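Local atomic coordinates of putative peptide ABC-transport system periplasmic peptide-binding protein (PDB entry 4OEV), a protein that binds nickel(II) outside the cytoplasm as the solute-binding component of an ABC-type importer and probably hands the metal on for uptake. Residues L464-T475 / F485-K494. Numbering follows the deposited sequence.
Sequences LVYNKDLKGIKT and FTWNVYEWSK
Lys471 and Ser493 form a single antiparallel, hydrogen-bonded bridge: Lys471 N gives a nearly straight bond to Ser493 O (2.8 Å), and Ser493 N answers to Lys471 O. Beyond it, side chains of 485-494 take over the pairing. Asn488, its CG wedged between backbone N and carbonyl carbon (chi1 83°), carries its amide toward 472-474. Asn488 ND2 sends one hydrogen to Gly472 O (2.9 Å) and another to Glu491 OE1, both close to the amide plane. OD1 accepts from opposite faces of that plane, Lys474 N on one side and Trp492 NE1 on the other. Trp487 NE1 reaches Lys474 O at 3.0 Å from above the carbonyl plane.

One salt bridge joins the two segments. Lys474 runs extended past CG, its CB and CD beside Trp487 CZ2, and brings NZ to the syn lone pair of Glu491 OE1 (3.2 Å); the anti lone pair takes the Asn488 hydrogen. A water links Gly472 O with the same oxygen.

Apolar contact centres on the Trp492 indole. Ile473 CG1 lies over one face in a CH-pi contact, 3.7 Å from the centroid of the five-membered ring of Trp492, while Val489 CA backs the other. Leu470 CD2 meets Trp492 CE3 (3.9 Å), and Leu464 CD1 approaches Phe485 CD1. Leu7 and Ile9 of strand 6-11 also touch this cluster.

Thus the C-terminal tail is fastened alongside the chain leaving strand 454-467 with little regular pairing: Asn488, gripped by four bonds, has its amide orientation fixed, and this probably also steadies the Trp492 ring and the Glu491 carboxylate.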
loop_
_atom_site.group_PDB
_atom_site.type_symbol
_atom_site.label_atom_id
_atom_site.label_comp_id
_atom_site.label_asym_id
_atom_site.label_seq_id
_atom_site.Cartn_x
_atom_site.Cartn_y
_atom_site.Cartn_z
ATOM N N LEU A 464 14.532 -1.124 9.015
ATOM C CA LEU A 464 14.479 0.198 9.615
ATOM C C LEU A 464 15.825 0.527 10.211
ATOM O O LEU A 464 16.256 -0.076 11.217
ATOM C CB LEU A 464 13.369 0.293 10.689
ATOM C CG LEU A 464 13.333 1.601 11.492
ATOM C CD1 LEU A 464 13.375 2.837 10.599
ATOM C CD2 LEU A 464 12.063 1.604 12.382
ATOM N N VAL A 465 16.501 1.498 9.622
ATOM C CA VAL A 465 17.814 1.830 10.164
ATOM C C VAL A 465 17.737 3.089 11.004
ATOM O O VAL A 465 17.256 4.123 10.544
ATOM C CB VAL A 465 18.872 2.034 9.098
ATOM C CG1 VAL A 465 20.188 2.346 9.771
ATOM C CG2 VAL A 465 18.991 0.792 8.213
ATOM N N TYR A 466 18.214 3.027 12.225
ATOM C CA TYR A 466 17.954 4.169 13.104
ATOM C C TYR A 466 19.150 4.574 13.971
ATOM O O TYR A 466 19.878 3.744 14.540
ATOM C CB TYR A 466 16.708 3.877 13.995
ATOM C CG TYR A 466 16.907 2.666 14.899
ATOM C CD1 TYR A 466 16.616 1.374 14.441
ATOM C CD2 TYR A 466 17.431 2.807 16.171
ATOM C CE1 TYR A 466 16.854 0.267 15.246
ATOM C CE2 TYR A 466 17.656 1.702 16.989
ATOM C CZ TYR A 466 17.348 0.440 16.508
ATOM O OH TYR A 466 17.578 -0.651 17.303
ATOM N N ASN A 467 19.333 5.880 14.085
ATOM C CA ASN A 467 20.222 6.447 15.102
ATOM C C ASN A 467 20.039 5.744 16.452
ATOM O O ASN A 467 18.924 5.651 16.971
ATOM C CB ASN A 467 19.954 7.938 15.222
ATOM C CG ASN A 467 20.827 8.585 16.232
ATOM O OD1 ASN A 467 20.362 9.070 17.253
ATOM N ND2 ASN A 467 22.127 8.588 15.952
ATOM N N LYS A 468 21.139 5.230 17.001
ATOM C CA LYS A 468 21.094 4.364 18.165
ATOM C C LYS A 468 20.522 5.066 19.388
ATOM O O LYS A 468 20.215 4.421 20.389
ATOM C CB LYS A 468 22.510 3.839 18.495
ATOM C CG LYS A 468 22.535 2.510 19.264
ATOM C CD LYS A 468 21.729 1.451 18.504
ATOM C CE LYS A 468 22.000 0.039 19.016
ATOM N NZ LYS A 468 21.266 -0.972 18.178
ATOM N N ASP A 469 20.468 6.392 19.334
ATOM C CA ASP A 469 19.895 7.170 20.428
ATOM C C ASP A 469 18.387 6.973 20.481
ATOM O O ASP A 469 17.784 7.339 21.461
ATOM C CB ASP A 469 20.222 8.662 20.278
ATOM C CG ASP A 469 21.693 8.972 20.512
ATOM O OD1 ASP A 469 22.340 8.281 21.344
ATOM O OD2 ASP A 469 22.203 9.886 19.822
ATOM N N LEU A 470 17.785 6.432 19.415
ATOM C CA LEU A 470 16.318 6.302 19.354
ATOM C C LEU A 470 15.733 5.177 20.213
ATOM O O LEU A 470 15.990 3.990 19.984
ATOM C CB LEU A 470 15.871 6.103 17.922
ATOM C CG LEU A 470 15.124 7.288 17.325
ATOM C CD1 LEU A 470 16.059 8.470 17.277
ATOM C CD2 LEU A 470 14.597 6.946 15.933
ATOM N N LYS A 471 14.886 5.556 21.162
ATOM C CA LYS A 471 14.219 4.586 22.035
ATOM C C LYS A 471 12.720 4.533 21.743
ATOM O O LYS A 471 12.156 5.513 21.273
ATOM C CB LYS A 471 14.443 4.928 23.511
ATOM C CG LYS A 471 15.728 4.353 24.160
ATOM C CD LYS A 471 16.995 4.671 23.388
ATOM C CE LYS A 471 18.266 4.057 24.050
ATOM N NZ LYS A 471 18.425 2.582 23.815
ATOM N N GLY A 472 12.101 3.378 21.985
ATOM C CA GLY A 472 10.655 3.248 21.952
ATOM C C GLY A 472 10.090 2.665 20.658
ATOM O O GLY A 472 8.862 2.428 20.559
ATOM N N ILE A 473 10.948 2.439 19.658
ATOM C CA ILE A 473 10.458 1.932 18.368
ATOM C C ILE A 473 9.894 0.537 18.546
ATOM O O ILE A 473 10.508 -0.323 19.160
ATOM C CB ILE A 473 11.549 1.924 17.292
ATOM C CG1 ILE A 473 12.102 3.334 17.101
ATOM C CG2 ILE A 473 10.983 1.405 15.952
ATOM C CD1 ILE A 473 13.369 3.350 16.205
ATOM N N LYS A 474 8.686 0.340 18.058
ATOM C CA LYS A 474 8.065 -0.970 18.069
ATOM C C LYS A 474 7.827 -1.446 16.639
ATOM O O LYS A 474 7.421 -0.639 15.782
ATOM C CB LYS A 474 6.740 -0.934 18.826
ATOM C CG LYS A 474 6.880 -0.729 20.353
ATOM C CD LYS A 474 5.466 -0.733 20.946
ATOM C CE LYS A 474 5.457 -0.624 22.473
ATOM N NZ LYS A 474 4.098 -0.202 22.931
ATOM N N THR A 475 8.059 -2.739 16.383
ATOM C CA THR A 475 7.786 -3.307 15.054
ATOM C C THR A 475 6.347 -3.751 14.979
ATOM O O THR A 475 5.684 -3.943 16.009
ATOM C CB THR A 475 8.645 -4.528 14.740
ATOM O OG1 THR A 475 8.370 -5.537 15.719
ATOM C CG2 THR A 475 10.154 -4.188 14.768
ATOM N N PHE A 485 5.764 1.898 9.445
ATOM C CA PHE A 485 6.918 1.722 10.321
ATOM C C PHE A 485 6.992 2.820 11.405
ATOM O O PHE A 485 7.701 2.669 12.408
ATOM C CB PHE A 485 8.228 1.620 9.508
ATOM C CG PHE A 485 8.753 2.932 8.980
ATOM C CD1 PHE A 485 9.744 3.638 9.688
ATOM C CD2 PHE A 485 8.282 3.458 7.775
ATOM C CE1 PHE A 485 10.259 4.847 9.193
ATOM C CE2 PHE A 485 8.771 4.667 7.281
ATOM C CZ PHE A 485 9.784 5.362 8.006
ATOM N N THR A 486 6.200 3.870 11.220
ATOM C CA THR A 486 6.080 4.994 12.142
ATOM C C THR A 486 4.794 4.955 12.963
ATOM O O THR A 486 4.399 5.979 13.555
ATOM C CB THR A 486 6.115 6.327 11.361
ATOM O OG1 THR A 486 5.163 6.269 10.274
ATOM C CG2 THR A 486 7.473 6.573 10.806
ATOM N N TRP A 487 4.170 3.774 13.048
ATOM C CA TRP A 487 2.810 3.654 13.610
ATOM C C TRP A 487 2.795 4.067 15.083
ATOM O O TRP A 487 1.763 4.531 15.553
ATOM C CB TRP A 487 2.255 2.229 13.487
ATOM C CG TRP A 487 2.956 1.276 14.417
ATOM C CD1 TRP A 487 4.175 0.643 14.182
ATOM C CD2 TRP A 487 2.540 0.868 15.733
ATOM N NE1 TRP A 487 4.516 -0.133 15.288
ATOM C CE2 TRP A 487 3.536 -0.003 16.245
ATOM C CE3 TRP A 487 1.417 1.152 16.531
ATOM C CZ2 TRP A 487 3.432 -0.603 17.522
ATOM C CZ3 TRP A 487 1.324 0.559 17.811
ATOM C CH2 TRP A 487 2.321 -0.306 18.283
ATOM N N ASN A 488 3.912 3.896 15.818
ATOM C CA ASN A 488 3.919 4.299 17.236
ATOM C C ASN A 488 4.921 5.413 17.494
ATOM O O ASN A 488 5.525 5.516 18.588
ATOM C CB ASN A 488 4.174 3.105 18.183
ATOM C CG ASN A 488 5.645 2.761 18.349
ATOM O OD1 ASN A 488 6.386 2.582 17.369
ATOM N ND2 ASN A 488 6.084 2.681 19.605
ATOM N N VAL A 489 5.102 6.263 16.488
ATOM C CA VAL A 489 6.114 7.314 16.574
ATOM C C VAL A 489 5.912 8.225 17.805
ATOM O O VAL A 489 6.880 8.735 18.358
ATOM C CB VAL A 489 6.144 8.173 15.296
ATOM C CG1 VAL A 489 4.829 8.918 15.131
ATOM C CG2 VAL A 489 7.332 9.137 15.347
ATOM N N TYR A 490 4.675 8.375 18.280
ATOM C CA TYR A 490 4.453 9.204 19.453
ATOM C C TYR A 490 5.042 8.608 20.741
ATOM O O TYR A 490 4.960 9.229 21.804
ATOM C CB TYR A 490 2.932 9.480 19.660
ATOM C CG TYR A 490 2.024 8.250 19.672
ATOM C CD1 TYR A 490 1.790 7.544 20.844
ATOM C CD2 TYR A 490 1.413 7.798 18.496
ATOM C CE1 TYR A 490 0.962 6.432 20.865
ATOM C CE2 TYR A 490 0.579 6.691 18.501
ATOM C CZ TYR A 490 0.360 6.012 19.684
ATOM O OH TYR A 490 -0.457 4.902 19.698
ATOM N N GLU A 491 5.563 7.390 20.678
ATOM C CA GLU A 491 6.230 6.792 21.832
ATOM C C GLU A 491 7.747 6.871 21.660
ATOM O O GLU A 491 8.487 6.481 22.564
ATOM C CB GLU A 491 5.797 5.333 22.023
ATOM C CG GLU A 491 4.303 5.159 22.163
ATOM C CD GLU A 491 3.897 3.728 22.492
ATOM O OE1 GLU A 491 4.499 2.794 21.929
ATOM O OE2 GLU A 491 2.962 3.522 23.293
ATOM N N TRP A 492 8.210 7.365 20.509
ATOM C CA TRP A 492 9.667 7.402 20.253
ATOM C C TRP A 492 10.291 8.584 20.966
ATOM O O TRP A 492 9.656 9.632 21.078
ATOM C CB TRP A 492 9.991 7.512 18.758
ATOM C CG TRP A 492 9.500 6.417 17.864
ATOM C CD1 TRP A 492 8.637 5.415 18.181
ATOM C CD2 TRP A 492 9.872 6.201 16.484
ATOM N NE1 TRP A 492 8.426 4.603 17.080
ATOM C CE2 TRP A 492 9.179 5.063 16.035
ATOM C CE3 TRP A 492 10.735 6.861 15.594
ATOM C CZ2 TRP A 492 9.299 4.572 14.723
ATOM C CZ3 TRP A 492 10.860 6.374 14.296
ATOM C CH2 TRP A 492 10.140 5.240 13.875
ATOM N N SER A 493 11.528 8.429 21.451
ATOM C CA SER A 493 12.235 9.534 22.080
ATOM C C SER A 493 13.754 9.341 22.093
ATOM O O SER A 493 14.272 8.247 21.836
ATOM C CB SER A 493 11.770 9.745 23.526
ATOM O OG SER A 493 12.155 8.646 24.327
ATOM N N LYS A 494 14.456 10.431 22.381
ATOM C CA LYS A 494 15.909 10.400 22.523
ATOM C C LYS A 494 16.279 10.663 23.962
ATOM O O LYS A 494 15.488 11.279 24.701
ATOM C CB LYS A 494 16.557 11.417 21.610
ATOM C CG LYS A 494 16.337 11.109 20.152
ATOM C CD LYS A 494 16.454 12.389 19.375
ATOM C CE LYS A 494 16.705 12.142 17.927
ATOM N NZ LYS A 494 17.040 13.438 17.278
ATOM O OXT LYS A 494 17.349 10.214 24.391
HETATM O O HOH W 1 10.821 6.516 24.119
HETATM O O HOH W 2 7.255 2.070 22.710
HETATM O O HOH W 3 1.106 0.947 21.835
#